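Local coordinates for protein possible galactose mutarotase (Streptomyces platensis subsp. rosaceus, PDB 4RNL) that probably interconverts the alpha and beta anomers of galactose or a related aldose, as an aldose 1-epimerase (mutarotase) family member whose activity is not established, at residues A[76-81]-A[182-187]; A[196-201]-A[259-264]; A[243-248]-A[279-284]. All coordinates share one frame; numbering follows the deposited sequence.

Contact 1: residues A[76-81]-A[182-187]; sequences SYFGAL and HTYLNL
Tyr-184 reaches Ser-76 with its phenol and Phe-78 with its ring face. Its OH donates to Ser-76 O at 2.6 Å, lying in the carbonyl plane on a lone pair, while the same oxygen sits at the edge of the tyrosine ring. Phe-78 meets this ring in an offset edge-to-face stack, planes 80° apart, with Phe-78 CD1 3.5 Å from Tyr-184 CE1. One face of Phe-78 is in turn covered by Ser-76 CB. His-182 is approached differently: Tyr-77 CB stands over one face of the imidazole, 3.8 Å from its centroid, a CH-pi contact. Because CG of Tyr-77 lies beside its backbone N (chi1 -64°), the phenol runs off past the histidine, and the two rings barely overlap although nearly parallel. Tyr-77 to Ala-80 form a type II beta turn, Ser-76 leading into it, with Gly-79 at positive phi. The turn is tied to the strand by His-182 N, which donates to Ala-80 O at 2.8 Å, and by water 1, which accepts from Tyr-184 N at 2.8 Å and weakly from Gly-79 N. His-182 NE2 bonds a glycerol, probably from the crystallisation liquor, and His-113 packs against both Tyr-77 and His-182. The loop holds the His-182 backbone and covers one face of its imidazole, while NE2 meets a hydroxyl, consistent with a sugar pocket as in aldose epimerases.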
ATOM      1  N   SER A  76      -5.212  -1.169 -11.074  1.00 14.20           N
ATOM      2  CA  SER A  76      -4.378  -2.107 -10.324  1.00 13.54           C
ATOM      3  C   SER A  76      -3.825  -1.476  -9.061  1.00 12.51           C
ATOM      4  O   SER A  76      -3.307  -2.176  -8.186  1.00 13.44           O
ATOM      5  CB  SER A  76      -3.188  -2.578 -11.173  1.00 13.51           C
ATOM      6  OG  SER A  76      -3.613  -3.415 -12.239  1.00 15.42           O
ATOM      7  N   TYR A  77      -3.897  -0.149  -8.996  1.00 12.39           N
ATOM      8  CA  TYR A  77      -3.291   0.623  -7.916  1.00 12.34           C
ATOM      9  C   TYR A  77      -1.800   0.328  -7.718  1.00 14.18           C
ATOM     10  O   TYR A  77      -1.314   0.355  -6.591  1.00 12.27           O
ATOM     11  CB  TYR A  77      -4.055   0.398  -6.601  1.00 11.10           C
ATOM     12  CG  TYR A  77      -5.474   0.915  -6.662  1.00 11.88           C
ATOM     13  CD1 TYR A  77      -6.495   0.130  -7.182  1.00 17.01           C
ATOM     14  CD2 TYR A  77      -5.781   2.198  -6.239  1.00 13.79           C
ATOM     15  CE1 TYR A  77      -7.798   0.608  -7.256  1.00 19.94           C
ATOM     16  CE2 TYR A  77      -7.084   2.690  -6.313  1.00 15.90           C
ATOM     17  CZ  TYR A  77      -8.082   1.891  -6.829  1.00 16.25           C
ATOM     18  OH  TYR A  77      -9.379   2.368  -6.899  1.00 16.97           O
ATOM     19  N   PHE A  78      -1.076   0.053  -8.804  1.00 12.66           N
ATOM     20  CA  PHE A  78       0.356  -0.229  -8.693  1.00 15.03           C
ATOM     21  C   PHE A  78       1.076   0.876  -7.925  1.00 18.21           C
ATOM     22  O   PHE A  78       0.936   2.052  -8.257  1.00 11.35           O
ATOM     23  CB  PHE A  78       0.991  -0.370 -10.080  1.00 13.39           C
ATOM     24  CG  PHE A  78       0.674  -1.665 -10.771  1.00 16.92           C
ATOM     25  CD1 PHE A  78       0.386  -2.815 -10.040  1.00 15.30           C
ATOM     26  CD2 PHE A  78       0.672  -1.736 -12.156  1.00 22.90           C
ATOM     27  CE1 PHE A  78       0.110  -4.018 -10.694  1.00 16.82           C
ATOM     28  CE2 PHE A  78       0.392  -2.931 -12.814  1.00 26.51           C
ATOM     29  CZ  PHE A  78       0.109  -4.071 -12.080  1.00 17.73           C
ATOM     30  N   GLY A  79       1.817   0.487  -6.884  1.00 13.68           N
ATOM     31  CA  GLY A  79       2.656   1.385  -6.099  1.00 11.73           C
ATOM     32  C   GLY A  79       1.989   2.509  -5.322  1.00 14.32           C
ATOM     33  O   GLY A  79       2.675   3.354  -4.728  1.00 13.69           O
ATOM     34  N   ALA A  80       0.661   2.509  -5.274  1.00 10.60           N
ATOM     35  CA  ALA A  80      -0.061   3.741  -4.972  1.00 13.00           C
ATOM     36  C   ALA A  80      -0.245   4.078  -3.499  1.00 11.52           C
ATOM     37  O   ALA A  80      -0.502   3.203  -2.670  1.00 11.63           O
ATOM     38  CB  ALA A  80      -1.413   3.731  -5.671  1.00 17.76           C
ATOM     39  N   LEU A  81      -0.120   5.370  -3.197  1.00  9.94           N
ATOM     40  CA  LEU A  81      -0.611   5.934  -1.942  1.00 11.82           C
ATOM     41  C   LEU A  81      -2.136   5.892  -2.042  1.00 16.98           C
ATOM     42  O   LEU A  81      -2.721   6.501  -2.941  1.00 15.79           O
ATOM     43  CB  LEU A  81      -0.123   7.384  -1.828  1.00 12.74           C
ATOM     44  CG  LEU A  81      -0.237   8.222  -0.548  1.00 22.55           C
ATOM     45  CD1 LEU A  81       0.401   9.588  -0.776  1.00 20.66           C
ATOM     46  CD2 LEU A  81      -1.647   8.403  -0.102  1.00 20.36           C
ATOM     47  N   HIS A 182       0.073   0.678  -1.743  1.00  8.41           N
ATOM     48  CA  HIS A 182      -0.403  -0.507  -2.446  1.00  8.57           C
ATOM     49  C   HIS A 182       0.691  -1.099  -3.346  1.00 13.21           C
ATOM     50  O   HIS A 182       0.404  -1.622  -4.419  1.00 16.13           O
ATOM     51  CB  HIS A 182      -1.622  -0.109  -3.276  1.00 11.32           C
ATOM     52  CG  HIS A 182      -2.564  -1.235  -3.573  1.00 16.87           C
ATOM     53  ND1 HIS A 182      -2.187  -2.355  -4.280  1.00 16.60           N
ATOM     54  CD2 HIS A 182      -3.882  -1.391  -3.295  1.00 15.68           C
ATOM     55  CE1 HIS A 182      -3.224  -3.164  -4.410  1.00 19.96           C
ATOM     56  NE2 HIS A 182      -4.268  -2.600  -3.825  1.00 19.94           N
ATOM     57  N   THR A 183       1.946  -1.009  -2.915  1.00 11.81           N
ATOM     58  CA  THR A 183       3.049  -1.639  -3.647  1.00 11.14           C
ATOM     59  C   THR A 183       2.823  -3.161  -3.752  1.00 15.13           C
ATOM     60  O   THR A 183       2.445  -3.806  -2.771  1.00 13.05           O
ATOM     61  CB  THR A 183       4.405  -1.338  -2.950  1.00 12.57           C
ATOM     62  OG1 THR A 183       4.805   0.019  -3.230  1.00 11.56           O
ATOM     63  CG2 THR A 183       5.500  -2.276  -3.435  1.00 12.48           C
ATOM     64  N   TYR A 184       3.009  -3.723  -4.945  1.00 10.70           N
ATOM     65  CA  TYR A 184       3.092  -5.174  -5.101  1.00  9.70           C
ATOM     66  C   TYR A 184       4.555  -5.509  -5.364  1.00 10.51           C
ATOM     67  O   TYR A 184       5.228  -4.829  -6.170  1.00 11.66           O
ATOM     68  CB  TYR A 184       2.356  -5.683  -6.343  1.00 12.38           C
ATOM     69  CG  TYR A 184       0.884  -5.383  -6.541  1.00 11.81           C
ATOM     70  CD1 TYR A 184       0.431  -4.082  -6.743  1.00 15.55           C
ATOM     71  CD2 TYR A 184      -0.040  -6.422  -6.630  1.00 11.92           C
ATOM     72  CE1 TYR A 184      -0.910  -3.822  -6.982  1.00 13.35           C
ATOM     73  CE2 TYR A 184      -1.375  -6.174  -6.872  1.00 12.02           C
ATOM     74  CZ  TYR A 184      -1.802  -4.875  -7.051  1.00 11.90           C
ATOM     75  OH  TYR A 184      -3.132  -4.627  -7.304  1.00 13.39           O
ATOM     76  N   LEU A 185       5.038  -6.581  -4.746  1.00 10.63           N
ATOM     77  CA  LEU A 185       6.429  -6.980  -4.905  1.00  9.53           C
ATOM     78  C   LEU A 185       6.563  -8.392  -5.463  1.00 10.27           C
ATOM     79  O   LEU A 185       5.788  -9.295  -5.135  1.00  8.95           O
ATOM     80  CB  LEU A 185       7.169  -6.884  -3.564  1.00 11.28           C
ATOM     81  CG  LEU A 185       7.352  -5.470  -3.013  1.00 16.42           C
ATOM     82  CD1 LEU A 185       7.794  -5.530  -1.565  1.00 19.83           C
ATOM     83  CD2 LEU A 185       8.352  -4.694  -3.874  1.00 15.21           C
ATOM     84  N   ASN A 186       7.543  -8.569  -6.338  1.00  9.92           N
ATOM     85  CA  ASN A 186       8.038  -9.897  -6.679  1.00  9.74           C
ATOM     86  C   ASN A 186       9.532  -9.867  -6.369  1.00 14.10           C
ATOM     87  O   ASN A 186      10.302  -9.200  -7.068  1.00 11.90           O
ATOM     88  CB  ASN A 186       7.789 -10.218  -8.164  1.00  9.67           C
ATOM     89  CG  ASN A 186       8.140 -11.658  -8.525  1.00 11.81           C
ATOM     90  OD1 ASN A 186       9.157 -12.195  -8.070  1.00 10.25           O
ATOM     91  ND2 ASN A 186       7.311 -12.285  -9.353  1.00 13.41           N
ATOM     92  N   LEU A 187       9.938 -10.571  -5.315  1.00 13.47           N
ATOM     93  CA  LEU A 187      11.320 -10.496  -4.827  1.00 11.12           C
ATOM     94  C   LEU A 187      12.310 -11.153  -5.787  1.00 10.92           C
ATOM     95  O   LEU A 187      13.524 -10.998  -5.643  1.00 12.35           O
ATOM     96  CB  LEU A 187      11.437 -11.101  -3.416  1.00  8.69           C
ATOM     97  CG  LEU A 187      10.576 -10.418  -2.351  1.00  8.33           C
ATOM     98  CD1 LEU A 187      10.763 -11.045  -0.971  1.00 15.74           C
ATOM     99  CD2 LEU A 187      10.900  -8.915  -2.309  1.00 16.05           C
TER
HETATM  100  O   HOH W   1       3.651  -1.848  -6.951  1.00 11.21           O

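Contact 2: residues A[196-201]-A[259-264]; sequences AGHELR and AELYDP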
ATOM      1  N   ALA A 196       3.919 -16.742  -6.436  1.00 14.30           N
ATOM      2  CA  ALA A 196       3.194 -17.637  -5.519  1.00 16.66           C
ATOM      3  C   ALA A 196       4.132 -18.606  -4.796  1.00 14.07           C
ATOM      4  O   ALA A 196       3.750 -19.214  -3.791  1.00 16.45           O
ATOM      5  CB  ALA A 196       2.086 -18.397  -6.244  1.00 15.13           C
ATOM      6  N   GLY A 197       5.356 -18.742  -5.317  1.00  8.77           N
ATOM      7  CA  GLY A 197       6.381 -19.548  -4.678  1.00 12.77           C
ATOM      8  C   GLY A 197       7.092 -18.851  -3.526  1.00 15.30           C
ATOM      9  O   GLY A 197       7.846 -19.496  -2.784  1.00 14.66           O
ATOM     10  N   HIS A 198       6.866 -17.547  -3.361  1.00 10.31           N
ATOM     11  CA  HIS A 198       7.457 -16.824  -2.224  1.00  8.35           C
ATOM     12  C   HIS A 198       6.959 -17.399  -0.905  1.00 12.36           C
ATOM     13  O   HIS A 198       5.794 -17.778  -0.779  1.00 13.13           O
ATOM     14  CB  HIS A 198       7.088 -15.339  -2.226  1.00  8.07           C
ATOM     15  CG  HIS A 198       7.734 -14.539  -3.315  1.00 16.61           C
ATOM     16  ND1 HIS A 198       8.256 -15.108  -4.456  1.00 18.82           N
ATOM     17  CD2 HIS A 198       7.928 -13.206  -3.435  1.00 15.66           C
ATOM     18  CE1 HIS A 198       8.746 -14.159  -5.234  1.00 17.42           C
ATOM     19  NE2 HIS A 198       8.553 -12.993  -4.640  1.00 14.37           N
ATOM     20  N   GLU A 199       7.835 -17.420   0.093  1.00 12.39           N
ATOM     21  CA  GLU A 199       7.454 -17.874   1.424  1.00  8.94           C
ATOM     22  C   GLU A 199       7.058 -16.667   2.258  1.00 10.24           C
ATOM     23  O   GLU A 199       7.779 -15.664   2.301  1.00 12.03           O
ATOM     24  CB  GLU A 199       8.610 -18.631   2.077  1.00 12.10           C
ATOM     25  CG  GLU A 199       8.957 -19.916   1.327  1.00 14.73           C
ATOM     26  CD  GLU A 199      10.143 -20.649   1.916  1.00 23.52           C
ATOM     27  OE1 GLU A 199      10.920 -20.024   2.676  1.00 23.01           O
ATOM     28  OE2 GLU A 199      10.297 -21.857   1.611  1.00 19.49           O
ATOM     29  N   LEU A 200       5.897 -16.759   2.900  1.00 10.17           N
ATOM     30  CA  LEU A 200       5.378 -15.663   3.710  1.00 11.25           C
ATOM     31  C   LEU A 200       5.155 -16.150   5.126  1.00 10.70           C
ATOM     32  O   LEU A 200       4.604 -17.232   5.328  1.00  9.70           O
ATOM     33  CB  LEU A 200       4.043 -15.164   3.138  1.00 14.05           C
ATOM     34  CG  LEU A 200       3.337 -14.058   3.932  1.00 11.39           C
ATOM     35  CD1 LEU A 200       4.210 -12.815   3.992  1.00 14.16           C
ATOM     36  CD2 LEU A 200       1.985 -13.733   3.328  1.00  7.35           C
ATOM     37  N   ARG A 201       5.602 -15.361   6.098  1.00  8.92           N
ATOM     38  CA  ARG A 201       5.211 -15.546   7.491  1.00  9.93           C
ATOM     39  C   ARG A 201       4.495 -14.286   7.960  1.00 15.07           C
ATOM     40  O   ARG A 201       4.967 -13.180   7.705  1.00 12.38           O
ATOM     41  CB  ARG A 201       6.439 -15.813   8.376  1.00 12.42           C
ATOM     42  CG  ARG A 201       6.064 -16.048   9.845  1.00 16.21           C
ATOM     43  CD  ARG A 201       7.278 -16.299  10.746  1.00 23.87           C
ATOM     44  NE  ARG A 201       8.056 -15.080  10.959  1.00 32.58           N
ATOM     45  CZ  ARG A 201       7.705 -14.094  11.784  1.00 41.10           C
ATOM     46  NH1 ARG A 201       6.581 -14.167  12.488  1.00 39.96           N
ATOM     47  NH2 ARG A 201       8.479 -13.022  11.904  1.00 45.85           N
ATOM     48  N   ALA A 259       5.444  -9.094   9.037  1.00 11.92           N
ATOM     49  CA  ALA A 259       5.465  -9.971   7.874  1.00 11.01           C
ATOM     50  C   ALA A 259       6.884 -10.179   7.403  1.00 12.65           C
ATOM     51  O   ALA A 259       7.686  -9.241   7.391  1.00 12.13           O
ATOM     52  CB  ALA A 259       4.618  -9.392   6.751  1.00 14.95           C
ATOM     53  N   GLU A 260       7.190 -11.411   7.006  1.00 13.00           N
ATOM     54  CA  GLU A 260       8.478 -11.719   6.383  1.00 10.59           C
ATOM     55  C   GLU A 260       8.211 -12.466   5.099  1.00 13.29           C
ATOM     56  O   GLU A 260       7.590 -13.530   5.116  1.00 12.25           O
ATOM     57  CB  GLU A 260       9.345 -12.570   7.321  1.00 11.03           C
ATOM     58  CG  GLU A 260       9.815 -11.805   8.567  1.00 13.70           C
ATOM     59  CD  GLU A 260      10.497 -12.699   9.584  1.00 28.44           C
ATOM     60  OE1 GLU A 260      10.331 -13.934   9.498  1.00 31.89           O
ATOM     61  OE2 GLU A 260      11.201 -12.168  10.470  1.00 35.96           O
ATOM     62  N   LEU A 261       8.672 -11.898   3.987  1.00 10.76           N
ATOM     63  CA  LEU A 261       8.467 -12.489   2.674  1.00  8.25           C
ATOM     64  C   LEU A 261       9.842 -12.860   2.124  1.00  9.26           C
ATOM     65  O   LEU A 261      10.825 -12.122   2.326  1.00 10.02           O
ATOM     66  CB  LEU A 261       7.795 -11.456   1.767  1.00  9.55           C
ATOM     67  CG  LEU A 261       7.397 -11.833   0.341  1.00 10.75           C
ATOM     68  CD1 LEU A 261       6.280 -12.875   0.298  1.00 13.74           C
ATOM     69  CD2 LEU A 261       6.964 -10.560  -0.385  1.00  9.19           C
ATOM     70  N   TYR A 262       9.926 -14.002   1.452  1.00  9.11           N
ATOM     71  CA  TYR A 262      11.218 -14.500   0.996  1.00 10.78           C
ATOM     72  C   TYR A 262      11.110 -15.238  -0.328  1.00 11.41           C
ATOM     73  O   TYR A 262      10.210 -16.061  -0.519  1.00 12.15           O
ATOM     74  CB  TYR A 262      11.823 -15.424   2.066  1.00 15.26           C
ATOM     75  CG  TYR A 262      13.105 -16.114   1.644  1.00 15.55           C
ATOM     76  CD1 TYR A 262      14.249 -15.378   1.357  1.00 15.36           C
ATOM     77  CD2 TYR A 262      13.178 -17.497   1.560  1.00 16.88           C
ATOM     78  CE1 TYR A 262      15.430 -16.005   0.973  1.00 14.26           C
ATOM     79  CE2 TYR A 262      14.358 -18.136   1.179  1.00 20.52           C
ATOM     80  CZ  TYR A 262      15.481 -17.379   0.886  1.00 16.20           C
ATOM     81  OH  TYR A 262      16.662 -18.006   0.502  1.00 19.14           O
ATOM     82  N   ASP A 263      12.031 -14.943  -1.247  1.00 10.48           N
ATOM     83  CA  ASP A 263      12.144 -15.714  -2.491  1.00 11.64           C
ATOM     84  C   ASP A 263      13.369 -16.618  -2.462  1.00 12.28           C
ATOM     85  O   ASP A 263      14.498 -16.131  -2.555  1.00 14.87           O
ATOM     86  CB  ASP A 263      12.263 -14.780  -3.707  1.00 11.74           C
ATOM     87  CG  ASP A 263      12.592 -15.535  -4.988  1.00 20.68           C
ATOM     88  OD1 ASP A 263      12.074 -16.664  -5.162  1.00 15.46           O
ATOM     89  OD2 ASP A 263      13.383 -15.016  -5.822  1.00 16.76           O
ATOM     90  N   PRO A 264      13.157 -17.938  -2.351  1.00 15.30           N
ATOM     91  CA  PRO A 264      14.299 -18.860  -2.297  1.00 16.19           C
ATOM     92  C   PRO A 264      15.224 -18.779  -3.508  1.00 18.64           C
ATOM     93  O   PRO A 264      16.410 -19.094  -3.385  1.00 15.70           O
ATOM     94  CB  PRO A 264      13.627 -20.237  -2.261  1.00 16.83           C
ATOM     95  CG  PRO A 264      12.302 -19.976  -1.584  1.00 19.36           C
ATOM     96  CD  PRO A 264      11.875 -18.620  -2.077  1.00 14.30           C
TER
HETATM   97  O   HOH W   2       9.716 -17.612  -5.303  1.00 22.33           O
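Arg-201 and Glu-260, Leu-200 and Leu-261, and Glu-199 and Tyr-262 pair across two antiparallel strands of the large sheet in this beta-sandwich (galactose mutarotase) fold. Four backbone bonds join the strands: Glu-199 N donates to Tyr-262 O at 2.8 Å and Tyr-262 N returns a bond to Glu-199 O, while Arg-201 and Glu-260 do likewise. Between them lies the non-hydrogen-bonded pair of leucines, whose side chains turn to the buried side; Leu-200 reaches Leu-281 of the second sheet. On that side Leu-261 CD1 also presses on His-198 CB at 3.6 Å. On the other face Arg-201 and Glu-260 run alongside each other, and a bend at chi3 (72°) brings Arg-201 NE to Glu-260 OE1 at 2.9 Å, a salt bridge in the guanidinium plane but from above the carboxylate, the two planes 89° apart. A methionine in place of Arg-201 would probably leave the Glu-260 carboxylate without its charged mate. At the far end Asp-263 CB lies over one face of the His-198 imidazole, whose NE2 is bonded by Leu-187 N, and Asp-263 OD2 is hydrogen-bonded to Ser-266 OG. Water 2 bridges the pair, 3.0 Å from His-198 ND1 and donating to Asp-263 OD1.

Contact 3: residues A[243-248]-A[279-284]; sequences HNFALD and LQLYTA
Leu-279 O is held by the shortest bond of the pairing, from Phe-245 N at 2.7 Å and nearly straight (168°). Asn-244 CA adds a CA-H...O contact to the same oxygen at 3.3 Å, and the oxygen also lies in the plane of the Phe-245 ring, at its CD1 edge. The return bond runs from Leu-279 N to Phe-245 O, and His-243 and Leu-281 exchange a second reciprocal pair, with Leu-281 N to His-243 O at 2.9 Å the shorter of the two. These strands are antiparallel neighbours in the sheet that packs against the larger one in the beta-sandwich of the aldose epimerase fold; the short segments run at 144° between their N-to-C directions, so they are twisted away from exact antiparallel. Phe-245, Leu-279 and Leu-281 turn to the face that meets the larger sheet. Phe-245 points its CE1 edge at Leu-281 CB, 3.7 Å away, and Leu-202 of the other sheet closes on the cluster. Leu-247, past the paired residues, reaches back with CD2 to Leu-279 CB at 4.0 Å. Asn-244 and Gln-280 occupy the other face. Gln-280 is bent at chi2 (79°), which folds its amide back against the neighbouring strand and brings OE1 to 3.4 Å from Asn-244 CB. Each amide of this pair has its polar partners further out: Gln-310 NE2 donates to both Gln-280 OE1 and Asn-244 OD1, so one amide nitrogen clamps the two side chains. Gln-280 NE2 donates to Asp-242 OD1, and Asn-244 ND2 donates to Thr-208 OG1.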
ATOM      1  N   HIS A 243      -7.489 -10.752   1.320  1.00  8.01           N
ATOM      2  CA  HIS A 243      -8.004 -10.872   2.682  1.00  8.11           C
ATOM      3  C   HIS A 243      -7.198 -10.046   3.660  1.00 10.08           C
ATOM      4  O   HIS A 243      -5.980  -9.912   3.517  1.00 11.99           O
ATOM      5  CB  HIS A 243      -7.957 -12.332   3.123  1.00  9.47           C
ATOM      6  CG  HIS A 243      -8.888 -13.216   2.354  1.00 12.94           C
ATOM      7  ND1 HIS A 243      -8.576 -13.708   1.105  1.00 12.75           N
ATOM      8  CD2 HIS A 243     -10.128 -13.668   2.643  1.00 17.08           C
ATOM      9  CE1 HIS A 243      -9.580 -14.449   0.666  1.00 12.47           C
ATOM     10  NE2 HIS A 243     -10.534 -14.444   1.583  1.00 14.36           N
ATOM     11  N   ASN A 244      -7.893  -9.492   4.651  1.00 10.01           N
ATOM     12  CA  ASN A 244      -7.264  -8.767   5.740  1.00 10.17           C
ATOM     13  C   ASN A 244      -6.916  -9.716   6.878  1.00 11.94           C
ATOM     14  O   ASN A 244      -7.745 -10.536   7.291  1.00 12.30           O
ATOM     15  CB  ASN A 244      -8.221  -7.680   6.261  1.00 12.25           C
ATOM     16  CG  ASN A 244      -7.702  -6.992   7.517  1.00 13.59           C
ATOM     17  OD1 ASN A 244      -6.833  -6.117   7.447  1.00 11.26           O
ATOM     18  ND2 ASN A 244      -8.250  -7.371   8.673  1.00  9.67           N
ATOM     19  N   PHE A 245      -5.692  -9.595   7.383  1.00  9.47           N
ATOM     20  CA  PHE A 245      -5.265 -10.315   8.579  1.00 14.34           C
ATOM     21  C   PHE A 245      -5.265  -9.377   9.788  1.00 12.26           C
ATOM     22  O   PHE A 245      -4.841  -8.230   9.691  1.00 12.25           O
ATOM     23  CB  PHE A 245      -3.870 -10.922   8.348  1.00 10.44           C
ATOM     24  CG  PHE A 245      -3.868 -12.029   7.333  1.00 11.24           C
ATOM     25  CD1 PHE A 245      -3.864 -11.741   5.972  1.00 12.80           C
ATOM     26  CD2 PHE A 245      -3.938 -13.355   7.739  1.00 15.02           C
ATOM     27  CE1 PHE A 245      -3.898 -12.752   5.029  1.00 14.29           C
ATOM     28  CE2 PHE A 245      -3.969 -14.378   6.799  1.00 12.11           C
ATOM     29  CZ  PHE A 245      -3.957 -14.082   5.450  1.00 13.85           C
ATOM     30  N   ALA A 246      -5.761  -9.868  10.923  1.00  9.53           N
ATOM     31  CA  ALA A 246      -5.712  -9.119  12.173  1.00 13.25           C
ATOM     32  C   ALA A 246      -4.358  -9.381  12.827  1.00 14.63           C
ATOM     33  O   ALA A 246      -4.121 -10.446  13.402  1.00 13.98           O
ATOM     34  CB  ALA A 246      -6.859  -9.555  13.097  1.00 10.80           C
ATOM     35  N   LEU A 247      -3.460  -8.412  12.725  1.00 11.62           N
ATOM     36  CA  LEU A 247      -2.109  -8.583  13.235  1.00 11.31           C
ATOM     37  C   LEU A 247      -2.105  -8.701  14.746  1.00 12.92           C
ATOM     38  O   LEU A 247      -2.811  -7.960  15.436  1.00 14.11           O
ATOM     39  CB  LEU A 247      -1.247  -7.390  12.801  1.00  9.72           C
ATOM     40  CG  LEU A 247      -1.220  -7.220  11.284  1.00  8.97           C
ATOM     41  CD1 LEU A 247      -0.421  -5.978  10.892  1.00  9.13           C
ATOM     42  CD2 LEU A 247      -0.622  -8.464  10.643  1.00 14.45           C
ATOM     43  N   ASP A 248      -1.318  -9.637  15.271  1.00 14.67           N
ATOM     44  CA  ASP A 248      -1.217  -9.791  16.722  1.00 14.83           C
ATOM     45  C   ASP A 248      -0.721  -8.492  17.361  1.00 11.35           C
ATOM     46  O   ASP A 248       0.239  -7.882  16.885  1.00 15.80           O
ATOM     47  CB  ASP A 248      -0.284 -10.956  17.079  1.00 15.44           C
ATOM     48  CG  ASP A 248      -0.785 -12.293  16.535  1.00 23.11           C
ATOM     49  OD1 ASP A 248      -2.007 -12.430  16.296  1.00 27.36           O
ATOM     50  OD2 ASP A 248       0.042 -13.207  16.355  1.00 30.27           O
ATOM     51  N   LEU A 279      -3.436  -6.162   7.867  1.00  9.22           N
ATOM     52  CA  LEU A 279      -2.654  -6.297   6.652  1.00  8.26           C
ATOM     53  C   LEU A 279      -3.520  -6.961   5.601  1.00 12.14           C
ATOM     54  O   LEU A 279      -4.039  -8.050   5.823  1.00 10.75           O
ATOM     55  CB  LEU A 279      -1.390  -7.122   6.928  1.00 10.98           C
ATOM     56  CG  LEU A 279      -0.411  -7.400   5.781  1.00 13.62           C
ATOM     57  CD1 LEU A 279       0.999  -7.569   6.330  1.00 17.43           C
ATOM     58  CD2 LEU A 279      -0.787  -8.674   5.055  1.00 18.50           C
ATOM     59  N   GLN A 280      -3.670  -6.309   4.454  1.00 13.01           N
ATOM     60  CA  GLN A 280      -4.367  -6.926   3.335  1.00 11.47           C
ATOM     61  C   GLN A 280      -3.343  -7.681   2.500  1.00 11.79           C
ATOM     62  O   GLN A 280      -2.350  -7.108   2.070  1.00 12.52           O
ATOM     63  CB  GLN A 280      -5.035  -5.855   2.464  1.00 12.01           C
ATOM     64  CG  GLN A 280      -6.022  -6.406   1.437  1.00 11.99           C
ATOM     65  CD  GLN A 280      -7.362  -6.746   2.049  1.00 14.15           C
ATOM     66  OE1 GLN A 280      -7.646  -6.376   3.196  1.00 11.53           O
ATOM     67  NE2 GLN A 280      -8.194  -7.466   1.298  1.00 14.27           N
ATOM     68  N   LEU A 281      -3.577  -8.969   2.279  1.00  9.24           N
ATOM     69  CA  LEU A 281      -2.723  -9.753   1.397  1.00 12.41           C
ATOM     70  C   LEU A 281      -3.491  -9.894   0.093  1.00 11.21           C
ATOM     71  O   LEU A 281      -4.597 -10.407   0.089  1.00 10.18           O
ATOM     72  CB  LEU A 281      -2.465 -11.134   2.011  1.00 11.87           C
ATOM     73  CG  LEU A 281      -1.761 -12.159   1.118  1.00 11.38           C
ATOM     74  CD1 LEU A 281      -0.430 -11.618   0.653  1.00 15.06           C
ATOM     75  CD2 LEU A 281      -1.571 -13.476   1.867  1.00 15.82           C
ATOM     76  N   TYR A 282      -2.932  -9.407  -1.007  1.00 10.81           N
ATOM     77  CA  TYR A 282      -3.617  -9.516  -2.289  1.00  9.88           C
ATOM     78  C   TYR A 282      -2.668 -10.077  -3.328  1.00 14.41           C
ATOM     79  O   TYR A 282      -1.582  -9.546  -3.539  1.00 10.84           O
ATOM     80  CB  TYR A 282      -4.185  -8.160  -2.739  1.00  9.81           C
ATOM     81  CG  TYR A 282      -4.852  -8.245  -4.093  1.00 10.67           C
ATOM     82  CD1 TYR A 282      -5.831  -9.200  -4.345  1.00 13.37           C
ATOM     83  CD2 TYR A 282      -4.495  -7.380  -5.123  1.00 13.24           C
ATOM     84  CE1 TYR A 282      -6.439  -9.300  -5.597  1.00 13.02           C
ATOM     85  CE2 TYR A 282      -5.095  -7.461  -6.373  1.00 12.82           C
ATOM     86  CZ  TYR A 282      -6.066  -8.420  -6.600  1.00 16.31           C
ATOM     87  OH  TYR A 282      -6.655  -8.502  -7.837  1.00 14.35           O
ATOM     88  N   THR A 283      -3.077 -11.163  -3.968  1.00 11.24           N
ATOM     89  CA  THR A 283      -2.190 -11.868  -4.888  1.00  9.72           C
ATOM     90  C   THR A 283      -2.387 -11.514  -6.361  1.00 15.64           C
ATOM     91  O   THR A 283      -2.006 -12.290  -7.227  1.00 12.63           O
ATOM     92  CB  THR A 283      -2.295 -13.399  -4.705  1.00 15.92           C
ATOM     93  OG1 THR A 283      -3.677 -13.791  -4.755  1.00 11.35           O
ATOM     94  CG2 THR A 283      -1.724 -13.799  -3.353  1.00 16.38           C
ATOM     95  N   ALA A 284      -2.979 -10.355  -6.643  1.00 14.34           N
ATOM     96  CA  ALA A 284      -3.013  -9.807  -8.012  1.00 11.36           C
ATOM     97  C   ALA A 284      -3.677 -10.724  -9.025  1.00 16.67           C
ATOM     98  O   ALA A 284      -3.190 -10.893 -10.153  1.00 17.92           O
ATOM     99  CB  ALA A 284      -1.587  -9.440  -8.490  1.00 11.04           C
TER

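Contacts 1 and 3 both reach the seven-stranded sheet, their centres 14 Å apart, and both come close to bound glycerol: the side chain of His-182 approaches to about 3 Å and that of Gln-280 to about 4 Å, consistent with both contacts bordering a pocket. A phosphate lies about 4 Å from the Ser-76 side chain; it and the glycerol probably come from the crystallisation liquor. Tyr-184 OH and Tyr-282 CE2, 3.6 Å apart, link the two contacts directly. Contact 2 lies in the facing sheet, its centre 16 Å from contact 1 and 14 Å from contact 3. Ala-259 CB meets Leu-279 CD1 at 4.1 Å across the sandwich core, and Leu-187 CB packs on Asp-263 CB at 3.8 Å.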